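PDB 6HC6: aminopeptidase YwaD from Bacillus subtilis, which hydrolyses peptides from the amino end, releasing single N-terminal residues with the help of two zinc ions bound per subunit. Local coordinates for residues A[129-134]-A[148-153]; A[225-230]-A[291-296]; A[260-265]-A[321-326]. All coordinates share one frame; numbering follows the deposited sequence.

Contact 1 (A[129-134]-A[148-153]); sequences LYNAGL and IALISR
Y130 ties strand 125-131 to strand 148-152 through both polar atoms of its backbone: Y130 N donates to I148 O at 2.8 Å, and Y130 O accepts from L150 N at 2.8 Å. Bonding the residues on either side of A149 is the pattern of parallel strands, and the bridges L129 with I148, Y130 with A149 and N131 with L150 keep the same register. A132 N carries the pattern on to L150 O (3.0 Å). The register then slips by one residue, because S152 N binds G133 O at 2.7 Å, with an N-H...O angle of 151°. G133, at a positive phi of 61°, takes up this change. A water accepts from G133 N and donates to L150 O, which thus serves two donors. Weaker CA-H...O contacts accompany these bonds, among them I151 CA to G133 O at 3.3 Å.

Among the side chains, N131 and L150 run side by side on the face that also carries L129 and I148. N131 OD1 rests on the methyl L150 CD2 at 3.4 Å, while ND2 bonds to T210 O. A132 CB meets I151 CG1 at 4.1 Å. Farther along, L134 CD2 lies 3.5 Å from R153 O; CG of L134 is anti to the carbonyl carbon (chi1 -64°), which brings the branch back to the other strand. K161 NZ bonds to both L134 O and S152 O, and R153 reaches beyond the pair, NH1 to N177 OD1 and NH2 to the C-terminal carboxylate of K455 in a salt bridge.

All four direct hydrogen bonds between the segments are main chain to main chain, which implies that the join between these two pieces of the PA domain rests chiefly on backbone geometry.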
ATOM      1  N   LEU A 129      18.800 -24.530 -14.020  1.00 29.06           N
ATOM      2  CA  LEU A 129      18.903 -23.096 -13.782  1.00 29.19           C
ATOM      3  C   LEU A 129      19.732 -22.431 -14.878  1.00 32.21           C
ATOM      4  O   LEU A 129      20.736 -22.986 -15.338  1.00 32.95           O
ATOM      5  CB  LEU A 129      19.539 -22.837 -12.418  1.00 27.70           C
ATOM      6  CG  LEU A 129      18.667 -23.168 -11.208  1.00 25.61           C
ATOM      7  CD1 LEU A 129      19.539 -23.392  -9.988  1.00 27.52           C
ATOM      8  CD2 LEU A 129      17.668 -22.049 -10.956  1.00 22.91           C
ATOM      9  N   TYR A 130      19.311 -21.240 -15.296  1.00 27.33           N
ATOM     10  CA  TYR A 130      20.050 -20.453 -16.278  1.00 29.68           C
ATOM     11  C   TYR A 130      20.377 -19.099 -15.665  1.00 32.63           C
ATOM     12  O   TYR A 130      19.468 -18.347 -15.314  1.00 30.09           O
ATOM     13  CB  TYR A 130      19.249 -20.280 -17.574  1.00 31.86           C
ATOM     14  CG  TYR A 130      19.912 -19.336 -18.565  1.00 31.16           C
ATOM     15  CD1 TYR A 130      20.856 -19.801 -19.475  1.00 34.92           C
ATOM     16  CD2 TYR A 130      19.605 -17.978 -18.575  1.00 34.66           C
ATOM     17  CE1 TYR A 130      21.469 -18.940 -20.368  1.00 40.09           C
ATOM     18  CE2 TYR A 130      20.220 -17.112 -19.464  1.00 32.40           C
ATOM     19  CZ  TYR A 130      21.148 -17.602 -20.356  1.00 35.79           C
ATOM     20  OH  TYR A 130      21.756 -16.746 -21.241  1.00 43.61           O
ATOM     21  N   ASN A 131      21.667 -18.779 -15.554  1.00 28.89           N
ATOM     22  CA  ASN A 131      22.069 -17.508 -14.957  1.00 31.41           C
ATOM     23  C   ASN A 131      21.966 -16.388 -15.984  1.00 30.52           C
ATOM     24  O   ASN A 131      22.727 -16.357 -16.962  1.00 31.81           O
ATOM     25  CB  ASN A 131      23.488 -17.602 -14.409  1.00 32.84           C
ATOM     26  CG  ASN A 131      23.574 -18.495 -13.196  1.00 35.40           C
ATOM     27  OD1 ASN A 131      22.616 -18.620 -12.446  1.00 35.46           O
ATOM     28  ND2 ASN A 131      24.723 -19.131 -13.001  1.00 38.05           N
ATOM     29  N   ALA A 132      21.054 -15.449 -15.740  1.00 29.82           N
ATOM     30  CA  ALA A 132      20.742 -14.399 -16.701  1.00 34.87           C
ATOM     31  C   ALA A 132      21.201 -13.021 -16.254  1.00 32.00           C
ATOM     32  O   ALA A 132      20.793 -12.024 -16.859  1.00 33.63           O
ATOM     33  CB  ALA A 132      19.243 -14.383 -16.983  1.00 32.01           C
ATOM     34  N   GLY A 133      22.038 -12.934 -15.223  1.00 31.02           N
ATOM     35  CA  GLY A 133      22.539 -11.632 -14.810  1.00 32.14           C
ATOM     36  C   GLY A 133      21.386 -10.742 -14.400  1.00 27.92           C
ATOM     37  O   GLY A 133      20.534 -11.130 -13.598  1.00 31.09           O
ATOM     38  N   LEU A 134      21.325  -9.538 -14.982  1.00 29.07           N
ATOM     39  CA  LEU A 134      20.260  -8.589 -14.670  1.00 28.74           C
ATOM     40  C   LEU A 134      19.010  -8.772 -15.526  1.00 34.35           C
ATOM     41  O   LEU A 134      18.001  -8.110 -15.270  1.00 32.85           O
ATOM     42  CB  LEU A 134      20.774  -7.152 -14.822  1.00 32.77           C
ATOM     43  CG  LEU A 134      21.891  -6.797 -13.842  1.00 40.30           C
ATOM     44  CD1 LEU A 134      22.528  -5.461 -14.199  1.00 45.37           C
ATOM     45  CD2 LEU A 134      21.325  -6.772 -12.421  1.00 38.13           C
ATOM     46  N   ILE A 148      14.918 -22.507 -15.782  1.00 27.28           N
ATOM     47  CA  ILE A 148      14.467 -21.474 -14.853  1.00 25.03           C
ATOM     48  C   ILE A 148      15.496 -20.357 -14.860  1.00 29.85           C
ATOM     49  O   ILE A 148      16.663 -20.577 -14.519  1.00 29.81           O
ATOM     50  CB  ILE A 148      14.259 -22.028 -13.438  1.00 24.55           C
ATOM     51  CG1 ILE A 148      13.255 -23.175 -13.455  1.00 24.15           C
ATOM     52  CG2 ILE A 148      13.774 -20.917 -12.505  1.00 27.23           C
ATOM     53  CD1 ILE A 148      13.289 -24.044 -12.195  1.00 23.35           C
ATOM     54  N   ALA A 149      15.064 -19.160 -15.254  1.00 27.42           N
ATOM     55  CA  ALA A 149      15.952 -18.007 -15.332  1.00 28.10           C
ATOM     56  C   ALA A 149      16.201 -17.462 -13.936  1.00 27.98           C
ATOM     57  O   ALA A 149      15.256 -17.119 -13.219  1.00 30.76           O
ATOM     58  CB  ALA A 149      15.353 -16.927 -16.230  1.00 27.31           C
ATOM     59  N   LEU A 150      17.467 -17.377 -13.554  1.00 28.23           N
ATOM     60  CA  LEU A 150      17.871 -16.793 -12.280  1.00 24.29           C
ATOM     61  C   LEU A 150      18.434 -15.406 -12.567  1.00 27.43           C
ATOM     62  O   LEU A 150      19.459 -15.274 -13.243  1.00 28.53           O
ATOM     63  CB  LEU A 150      18.896 -17.690 -11.582  1.00 25.47           C
ATOM     64  CG  LEU A 150      19.441 -17.222 -10.236  1.00 27.23           C
ATOM     65  CD1 LEU A 150      18.351 -17.167  -9.164  1.00 28.21           C
ATOM     66  CD2 LEU A 150      20.562 -18.160  -9.808  1.00 26.26           C
ATOM     67  N   ILE A 151      17.761 -14.378 -12.058  1.00 25.20           N
ATOM     68  CA  ILE A 151      18.021 -12.991 -12.413  1.00 25.49           C
ATOM     69  C   ILE A 151      18.295 -12.216 -11.138  1.00 27.97           C
ATOM     70  O   ILE A 151      17.522 -12.296 -10.178  1.00 25.91           O
ATOM     71  CB  ILE A 151      16.825 -12.373 -13.164  1.00 26.75           C
ATOM     72  CG1 ILE A 151      16.373 -13.294 -14.303  1.00 30.63           C
ATOM     73  CG2 ILE A 151      17.180 -10.986 -13.692  1.00 26.87           C
ATOM     74  CD1 ILE A 151      15.180 -12.765 -15.081  1.00 29.90           C
ATOM     75  N   SER A 152      19.380 -11.462 -11.128  1.00 25.55           N
ATOM     76  CA  SER A 152      19.606 -10.555 -10.017  1.00 27.13           C
ATOM     77  C   SER A 152      18.696  -9.347 -10.156  1.00 31.58           C
ATOM     78  O   SER A 152      18.423  -8.877 -11.261  1.00 32.98           O
ATOM     79  CB  SER A 152      21.060 -10.097  -9.971  1.00 34.17           C
ATOM     80  OG  SER A 152      21.222  -9.052  -9.027  1.00 34.57           O
ATOM     81  N   ARG A 153      18.227  -8.848  -9.024  1.00 27.09           N
ATOM     82  CA  ARG A 153      17.550  -7.562  -9.023  1.00 26.32           C
ATOM     83  C   ARG A 153      18.523  -6.472  -9.465  1.00 28.57           C
ATOM     84  O   ARG A 153      19.741  -6.585  -9.279  1.00 30.22           O
ATOM     85  CB  ARG A 153      16.992  -7.286  -7.627  1.00 30.34           C
ATOM     86  CG  ARG A 153      16.506  -5.873  -7.380  1.00 32.48           C
ATOM     87  CD  ARG A 153      16.088  -5.675  -5.931  1.00 29.53           C
ATOM     88  NE  ARG A 153      15.335  -4.423  -5.787  1.00 29.27           N
ATOM     89  CZ  ARG A 153      15.133  -3.805  -4.629  1.00 38.52           C
ATOM     90  NH1 ARG A 153      15.635  -4.322  -3.517  1.00 34.93           N
ATOM     91  NH2 ARG A 153      14.444  -2.664  -4.583  1.00 31.79           N
TER
HETATM   92  O   HOH W   1      22.216 -14.792 -12.631  1.00 44.36           O

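Contact 2 (A[225-230]-A[291-296]); sequences QTSQNI and FGAEEL. With ZN (zinc ion), chain E.
In the central mixed sheet of the peptidase domain, N229 of strand 226-234 meets F291 and G292 just where the neighbouring antiparallel strand 285-291 gives way to a loop. G292 N donates to N229 OD1 at 3.0 Å, in the plane of that carbonyl and with an N-H...O angle of 158°. The same amide comes to the ring of F291 at its edge, N229 CG lying in the ring plane 3.8 Å from F291 CD1, and the amide and ring planes stand 88° apart. N229 ND2 turns to G300 O and Q90 OE1, which fixes the rotation of the group. With an alanine here, G292 N would probably lose its side-chain acceptor, and G300 O and Q90 OE1 a shared donor.

The loop that follows strand 285-291 belongs to the zinc site of this M28 enzyme: E295 holds one zinc ion with both carboxylate oxygens, OE1 at 2.3 Å and OE2 at 2.2 Å. E294 OE2 accepts from a zinc-bound water at 2.7 Å, consistent with the general-base glutamate that precedes the metal ligand in related M28 peptidases.

Nearer the strand, S227 OG, itself bonded to E69, packs 3.6 Å from G292 CA, and a side chain on G292 would run into that hydroxyl and Q228 O. A293 CB touches S227 CB at 3.9 Å.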
ATOM      1  N   GLN A 225     -10.340 -14.883  -4.742  1.00 28.70           N
ATOM      2  CA  GLN A 225      -9.877 -13.906  -3.765  1.00 21.83           C
ATOM      3  C   GLN A 225     -10.686 -12.625  -3.857  1.00 23.34           C
ATOM      4  O   GLN A 225     -10.991 -12.146  -4.951  1.00 23.32           O
ATOM      5  CB  GLN A 225      -8.400 -13.578  -3.989  1.00 20.36           C
ATOM      6  CG  GLN A 225      -7.496 -14.793  -3.930  1.00 22.52           C
ATOM      7  CD  GLN A 225      -7.440 -15.408  -2.549  1.00 25.37           C
ATOM      8  OE1 GLN A 225      -6.797 -14.874  -1.657  1.00 25.95           O
ATOM      9  NE2 GLN A 225      -8.090 -16.555  -2.377  1.00 29.26           N
ATOM     10  N   THR A 226     -11.016 -12.062  -2.700  1.00 21.81           N
ATOM     11  CA  THR A 226     -11.772 -10.824  -2.632  1.00 21.77           C
ATOM     12  C   THR A 226     -11.216  -9.963  -1.511  1.00 20.06           C
ATOM     13  O   THR A 226     -10.649 -10.466  -0.542  1.00 22.78           O
ATOM     14  CB  THR A 226     -13.263 -11.067  -2.377  1.00 26.27           C
ATOM     15  OG1 THR A 226     -13.433 -11.668  -1.086  1.00 34.38           O
ATOM     16  CG2 THR A 226     -13.849 -11.981  -3.432  1.00 26.50           C
ATOM     17  N   SER A 227     -11.394  -8.659  -1.654  1.00 21.11           N
ATOM     18  CA  SER A 227     -11.071  -7.738  -0.578  1.00 18.26           C
ATOM     19  C   SER A 227     -12.270  -6.829  -0.364  1.00 22.71           C
ATOM     20  O   SER A 227     -13.337  -7.070  -0.934  1.00 25.59           O
ATOM     21  CB  SER A 227      -9.815  -6.938  -0.900  1.00 19.75           C
ATOM     22  OG  SER A 227      -9.441  -6.118   0.205  1.00 18.21           O
ATOM     23  N   GLN A 228     -12.122  -5.788   0.451  1.00 21.81           N
ATOM     24  CA  GLN A 228     -13.267  -4.926   0.678  1.00 21.69           C
ATOM     25  C   GLN A 228     -12.791  -3.573   1.173  1.00 17.87           C
ATOM     26  O   GLN A 228     -11.696  -3.435   1.728  1.00 21.60           O
ATOM     27  CB  GLN A 228     -14.259  -5.536   1.674  1.00 22.53           C
ATOM     28  CG  GLN A 228     -13.635  -6.004   2.981  1.00 24.27           C
ATOM     29  CD  GLN A 228     -12.798  -7.254   2.804  1.00 22.19           C
ATOM     30  OE1 GLN A 228     -13.208  -8.203   2.134  1.00 28.04           O
ATOM     31  NE2 GLN A 228     -11.591  -7.243   3.365  1.00 23.98           N
ATOM     32  N   ASN A 229     -13.636  -2.577   0.944  1.00 20.49           N
ATOM     33  CA  ASN A 229     -13.460  -1.242   1.485  1.00 20.91           C
ATOM     34  C   ASN A 229     -14.527  -1.032   2.547  1.00 25.00           C
ATOM     35  O   ASN A 229     -15.625  -1.593   2.459  1.00 22.41           O
ATOM     36  CB  ASN A 229     -13.605  -0.168   0.399  1.00 18.00           C
ATOM     37  CG  ASN A 229     -12.641  -0.363  -0.750  1.00 21.56           C
ATOM     38  OD1 ASN A 229     -11.483  -0.712  -0.539  1.00 20.55           O
ATOM     39  ND2 ASN A 229     -13.109  -0.138  -1.970  1.00 22.96           N
ATOM     40  N   ILE A 230     -14.195  -0.244   3.556  1.00 19.23           N
ATOM     41  CA  ILE A 230     -15.138   0.087   4.623  1.00 19.04           C
ATOM     42  C   ILE A 230     -15.373   1.584   4.565  1.00 21.55           C
ATOM     43  O   ILE A 230     -14.434   2.371   4.742  1.00 21.84           O
ATOM     44  CB  ILE A 230     -14.625  -0.349   6.001  1.00 20.58           C
ATOM     45  CG1 ILE A 230     -14.298  -1.844   5.988  1.00 23.59           C
ATOM     46  CG2 ILE A 230     -15.681  -0.069   7.073  1.00 20.14           C
ATOM     47  CD1 ILE A 230     -12.859  -2.137   5.758  1.00 27.60           C
ATOM     48  N   PHE A 291      -9.414   1.547   2.824  1.00 15.13           N
ATOM     49  CA  PHE A 291      -9.287   0.865   1.545  1.00 16.48           C
ATOM     50  C   PHE A 291      -8.603  -0.479   1.724  1.00 16.85           C
ATOM     51  O   PHE A 291      -7.548  -0.556   2.347  1.00 17.48           O
ATOM     52  CB  PHE A 291      -8.468   1.698   0.559  1.00 16.05           C
ATOM     53  CG  PHE A 291      -9.209   2.874  -0.008  1.00 16.73           C
ATOM     54  CD1 PHE A 291     -10.411   2.701  -0.681  1.00 19.06           C
ATOM     55  CD2 PHE A 291      -8.681   4.147   0.111  1.00 16.24           C
ATOM     56  CE1 PHE A 291     -11.094   3.802  -1.194  1.00 17.10           C
ATOM     57  CE2 PHE A 291      -9.348   5.238  -0.412  1.00 17.12           C
ATOM     58  CZ  PHE A 291     -10.556   5.063  -1.063  1.00 18.84           C
ATOM     59  N   GLY A 292      -9.165  -1.527   1.129  1.00 18.45           N
ATOM     60  CA  GLY A 292      -8.470  -2.797   1.117  1.00 16.75           C
ATOM     61  C   GLY A 292      -7.530  -2.912  -0.071  1.00 17.14           C
ATOM     62  O   GLY A 292      -7.607  -2.144  -1.019  1.00 15.99           O
ATOM     63  N   ALA A 293      -6.614  -3.878   0.004  1.00 16.58           N
ATOM     64  CA  ALA A 293      -5.829  -4.310  -1.162  1.00 19.45           C
ATOM     65  C   ALA A 293      -5.049  -3.171  -1.824  1.00 18.00           C
ATOM     66  O   ALA A 293      -4.829  -3.173  -3.036  1.00 17.11           O
ATOM     67  CB  ALA A 293      -6.717  -5.000  -2.208  1.00 17.79           C
ATOM     68  N   GLU A 294      -4.589  -2.196  -1.049  1.00 17.57           N
ATOM     69  CA  GLU A 294      -3.733  -1.166  -1.643  1.00 16.71           C
ATOM     70  C   GLU A 294      -2.377  -1.716  -2.078  1.00 16.00           C
ATOM     71  O   GLU A 294      -1.784  -1.214  -3.041  1.00 15.43           O
ATOM     72  CB  GLU A 294      -3.524  -0.036  -0.642  1.00 15.47           C
ATOM     73  CG  GLU A 294      -2.725   1.170  -1.157  1.00 17.92           C
ATOM     74  CD  GLU A 294      -1.221   0.989  -1.109  1.00 23.95           C
ATOM     75  OE1 GLU A 294      -0.523   1.704  -1.862  1.00 21.41           O
ATOM     76  OE2 GLU A 294      -0.736   0.118  -0.355  1.00 17.11           O
ATOM     77  N   GLU A 295      -1.854  -2.712  -1.368  1.00 15.15           N
ATOM     78  CA  GLU A 295      -0.488  -3.135  -1.630  1.00 17.05           C
ATOM     79  C   GLU A 295      -0.383  -3.900  -2.935  1.00 21.06           C
ATOM     80  O   GLU A 295       0.728  -4.095  -3.432  1.00 18.70           O
ATOM     81  CB  GLU A 295       0.058  -3.983  -0.464  1.00 17.81           C
ATOM     82  CG  GLU A 295       0.149  -3.253   0.894  1.00 13.45           C
ATOM     83  CD  GLU A 295       1.327  -2.253   0.985  1.00 17.24           C
ATOM     84  OE1 GLU A 295       1.967  -1.941  -0.039  1.00 15.80           O
ATOM     85  OE2 GLU A 295       1.586  -1.762   2.098  1.00 15.05           O
ATOM     86  N   LEU A 296      -1.510  -4.308  -3.504  1.00 15.26           N
ATOM     87  CA  LEU A 296      -1.534  -4.990  -4.785  1.00 19.28           C
ATOM     88  C   LEU A 296      -1.655  -4.027  -5.952  1.00 26.17           C
ATOM     89  O   LEU A 296      -1.767  -4.478  -7.097  1.00 23.99           O
ATOM     90  CB  LEU A 296      -2.693  -5.985  -4.823  1.00 18.46           C
ATOM     91  CG  LEU A 296      -2.597  -7.148  -3.841  1.00 21.51           C
ATOM     92  CD1 LEU A 296      -3.813  -8.045  -4.049  1.00 22.96           C
ATOM     93  CD2 LEU A 296      -1.319  -7.936  -4.136  1.00 28.46           C
TER
HETATM   94 ZN    ZN E 502       3.165  -0.474   1.341  1.00 21.49          ZN
HETATM   95  O   HOH W   2       1.456   1.030   0.980  1.00 18.72           O

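Contact 3 (A[260-265]-A[321-326]); sequences ANDNGS and NLDMVG. With ZN (zinc ion), chain D; ZN (zinc ion), chain E.
D262 and D323 meet at one zinc ion, which D262 OD1 binds at 2.0 Å and D323 grips with both oxygens, OD1 at 2.1 Å and OD2 at 2.2 Å. The other oxygen of D262, OD2, reaches the second zinc ion at 2.0 Å, so this carboxylate bridges the pair. The two carboxylate planes are turned 33° from each other, and their close OD1 atoms are held together by the shared metal. One water also bridges the metals and a second binds the first zinc alone. H250 completes the first site; E295, H401 and E452 join D262 and the bridging water at the other.

The second shell fixes the backbone on both sides of D323. The amide of N263 spans that residue: N263 ND2 donates to L322 O at 2.8 Å, in the carbonyl plane and on a lone pair, while N263 OD1 takes M324 N at 3.0 Å from above its plane, 49° out of it. D323 OD2 has a further partner in S371 OG. The peptide bond between D262 and N263 is cis; D262 turns to the metals, while N263 faces the backbone around D323.

Farther out, S265 OG accepts from V325 N at 2.9 Å and donates to N261 O; with OG between the backbone N and the carbonyl carbon (chi1 67°), the hydroxyl can do both. N261 OD1 receives G326 N at 2.8 Å. M324 crosses N261 at about a right angle and lays its sulfur against the D262 carboxylate. The start of helix 260-277 is thereby fastened to the loop leaving strand 316-322.

An aspartate bridging two zinc ions, each with its own further ligands, is characteristic of the co-catalytic metal centre of M28 aminopeptidases.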
ATOM      1  N   ALA A 260       2.356  -1.967  11.062  1.00 20.81           N
ATOM      2  CA  ALA A 260       2.018  -0.982  12.082  1.00 17.20           C
ATOM      3  C   ALA A 260       2.017   0.421  11.492  1.00 18.58           C
ATOM      4  O   ALA A 260       1.026   1.156  11.613  1.00 18.10           O
ATOM      5  CB  ALA A 260       2.991  -1.083  13.252  1.00 16.33           C
ATOM      6  N   ASN A 261       3.114   0.807  10.827  1.00 17.39           N
ATOM      7  CA  ASN A 261       3.147   2.115  10.187  1.00 15.33           C
ATOM      8  C   ASN A 261       2.576   2.123   8.764  1.00 16.94           C
ATOM      9  O   ASN A 261       1.922   3.099   8.371  1.00 17.03           O
ATOM     10  CB  ASN A 261       4.578   2.664  10.156  1.00 16.09           C
ATOM     11  CG  ASN A 261       4.584   4.144   9.886  1.00 21.61           C
ATOM     12  OD1 ASN A 261       3.722   4.864  10.422  1.00 19.82           O
ATOM     13  ND2 ASN A 261       5.486   4.611   9.014  1.00 19.53           N
ATOM     14  N   ASP A 262       2.834   1.078   7.967  1.00 16.06           N
ATOM     15  CA  ASP A 262       2.276   0.941   6.612  1.00 17.75           C
ATOM     16  C   ASP A 262       1.244  -0.188   6.619  1.00 16.96           C
ATOM     17  O   ASP A 262       1.581  -1.328   6.310  1.00 15.57           O
ATOM     18  CB  ASP A 262       3.400   0.629   5.589  1.00 20.04           C
ATOM     19  CG  ASP A 262       2.922   0.716   4.157  1.00 18.99           C
ATOM     20  OD1 ASP A 262       1.876   1.375   3.929  1.00 15.70           O
ATOM     21  OD2 ASP A 262       3.583   0.124   3.256  1.00 14.99           O
ATOM     22  N   ASN A 263      -0.025   0.118   6.928  1.00 15.21           N
ATOM     23  CA  ASN A 263      -0.533   1.457   7.182  1.00 14.64           C
ATOM     24  C   ASN A 263      -1.550   1.418   8.318  1.00 17.08           C
ATOM     25  O   ASN A 263      -2.607   2.036   8.249  1.00 17.30           O
ATOM     26  CB  ASN A 263      -1.170   2.032   5.911  1.00 13.33           C
ATOM     27  CG  ASN A 263      -1.603   3.478   6.086  1.00 15.03           C
ATOM     28  OD1 ASN A 263      -0.976   4.229   6.831  1.00 15.56           O
ATOM     29  ND2 ASN A 263      -2.672   3.873   5.394  1.00 15.12           N
ATOM     30  N   GLY A 264      -1.239   0.663   9.369  1.00 15.02           N
ATOM     31  CA  GLY A 264      -2.044   0.780  10.577  1.00 15.31           C
ATOM     32  C   GLY A 264      -2.120   2.220  11.042  1.00 18.39           C
ATOM     33  O   GLY A 264      -3.166   2.688  11.504  1.00 19.75           O
ATOM     34  N   SER A 265      -1.016   2.954  10.890  1.00 17.46           N
ATOM     35  CA  SER A 265      -0.965   4.337  11.334  1.00 17.37           C
ATOM     36  C   SER A 265      -2.026   5.181  10.644  1.00 19.12           C
ATOM     37  O   SER A 265      -2.787   5.892  11.306  1.00 18.76           O
ATOM     38  CB  SER A 265       0.432   4.924  11.088  1.00 18.74           C
ATOM     39  OG  SER A 265       0.687   5.026   9.690  1.00 19.16           O
ATOM     40  N   ASN A 321      -5.567  11.598   1.997  1.00 18.14           N
ATOM     41  CA  ASN A 321      -5.173  10.206   2.177  1.00 18.55           C
ATOM     42  C   ASN A 321      -4.027  10.137   3.182  1.00 16.56           C
ATOM     43  O   ASN A 321      -3.066  10.903   3.083  1.00 18.81           O
ATOM     44  CB  ASN A 321      -4.760   9.567   0.846  1.00 15.11           C
ATOM     45  CG  ASN A 321      -4.464   8.074   0.986  1.00 16.94           C
ATOM     46  OD1 ASN A 321      -5.370   7.269   1.191  1.00 17.03           O
ATOM     47  ND2 ASN A 321      -3.203   7.709   0.882  1.00 16.64           N
ATOM     48  N   LEU A 322      -4.141   9.226   4.153  1.00 18.51           N
ATOM     49  CA  LEU A 322      -3.157   9.058   5.221  1.00 20.98           C
ATOM     50  C   LEU A 322      -2.448   7.720   5.050  1.00 16.40           C
ATOM     51  O   LEU A 322      -3.085   6.670   5.149  1.00 17.39           O
ATOM     52  CB  LEU A 322      -3.848   9.112   6.583  1.00 15.71           C
ATOM     53  CG  LEU A 322      -4.806  10.304   6.692  1.00 26.77           C
ATOM     54  CD1 LEU A 322      -5.653  10.225   7.945  1.00 33.61           C
ATOM     55  CD2 LEU A 322      -3.988  11.568   6.683  1.00 32.30           C
ATOM     56  N   ASP A 323      -1.137   7.745   4.816  1.00 15.53           N
ATOM     57  CA  ASP A 323      -0.403   6.495   4.591  1.00 16.20           C
ATOM     58  C   ASP A 323       1.010   6.685   5.123  1.00 23.43           C
ATOM     59  O   ASP A 323       1.817   7.367   4.488  1.00 22.15           O
ATOM     60  CB  ASP A 323      -0.405   6.121   3.099  1.00 19.39           C
ATOM     61  CG  ASP A 323       0.129   4.714   2.816  1.00 17.72           C
ATOM     62  OD1 ASP A 323       0.649   4.056   3.717  1.00 16.72           O
ATOM     63  OD2 ASP A 323       0.023   4.243   1.654  1.00 18.87           O
ATOM     64  N   MET A 324       1.275   6.090   6.267  1.00 16.02           N
ATOM     65  CA  MET A 324       2.560   6.109   6.959  1.00 15.42           C
ATOM     66  C   MET A 324       2.743   7.398   7.740  1.00 20.44           C
ATOM     67  O   MET A 324       3.556   8.183   7.419  1.00 21.47           O
ATOM     68  CB  MET A 324       3.717   5.794   6.008  1.00 16.38           C
ATOM     69  CG  MET A 324       3.775   4.347   5.610  1.00 19.47           C
ATOM     70  SD  MET A 324       4.935   3.858   4.337  1.00 22.10           S
ATOM     71  CE  MET A 324       6.473   4.258   5.139  1.00 50.49           C
ATOM     72  N   VAL A 325       1.985   7.503   8.795  1.00 17.73           N
ATOM     73  CA  VAL A 325       1.977   8.754   9.534  1.00 17.56           C
ATOM     74  C   VAL A 325       2.375   8.555  10.995  1.00 22.04           C
ATOM     75  O   VAL A 325       2.091   9.402  11.818  1.00 20.68           O
ATOM     76  CB  VAL A 325       0.602   9.442   9.428  1.00 18.93           C
ATOM     77  CG1 VAL A 325       0.398  10.000   8.019  1.00 19.88           C
ATOM     78  CG2 VAL A 325      -0.518   8.471   9.809  1.00 18.27           C
ATOM     79  N   GLY A 326       3.054   7.460  11.327  1.00 19.32           N
ATOM     80  CA  GLY A 326       3.421   7.283  12.721  1.00 22.42           C
ATOM     81  C   GLY A 326       4.790   6.716  13.047  1.00 22.19           C
ATOM     82  O   GLY A 326       4.993   6.240  14.169  1.00 23.29           O
TER
HETATM   83 ZN    ZN D 501       1.004   2.423   2.438  1.00 19.43          ZN
HETATM   84 ZN    ZN E 502       3.165  -0.474   1.341  1.00 21.49          ZN
HETATM   85  O   HOH W   3       5.683   7.509   9.170  1.00 19.78           O
HETATM   86  O   HOH W   4       2.661   3.186   1.623  1.00 22.27           O
HETATM   87  O   HOH W   2       1.456   1.030   0.980  1.00 18.72           O

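Overall arrangement
Contacts 2 and 3 are buried near the middle of the chain, whereas contact 1 is partly buried in the separate sheet of the PA domain, its centre about 32 Å from that of contact 2 and about 35 Å from that of contact 3. Contacts 2 and 3 involve strands of the same mixed sheet and alternate along the chain; they meet at a zinc ion, where E295 OE2 and D262 OD2 lie 3.0 Å apart as fellow ligands, and they share the bridging water. Their chemistry differs accordingly. Contact 1 relies on main-chain bonds between parallel strands, contact 2 on one asparagine beside a metal-binding loop, and contact 3 on metal coordination backed by asparagine and serine side chains.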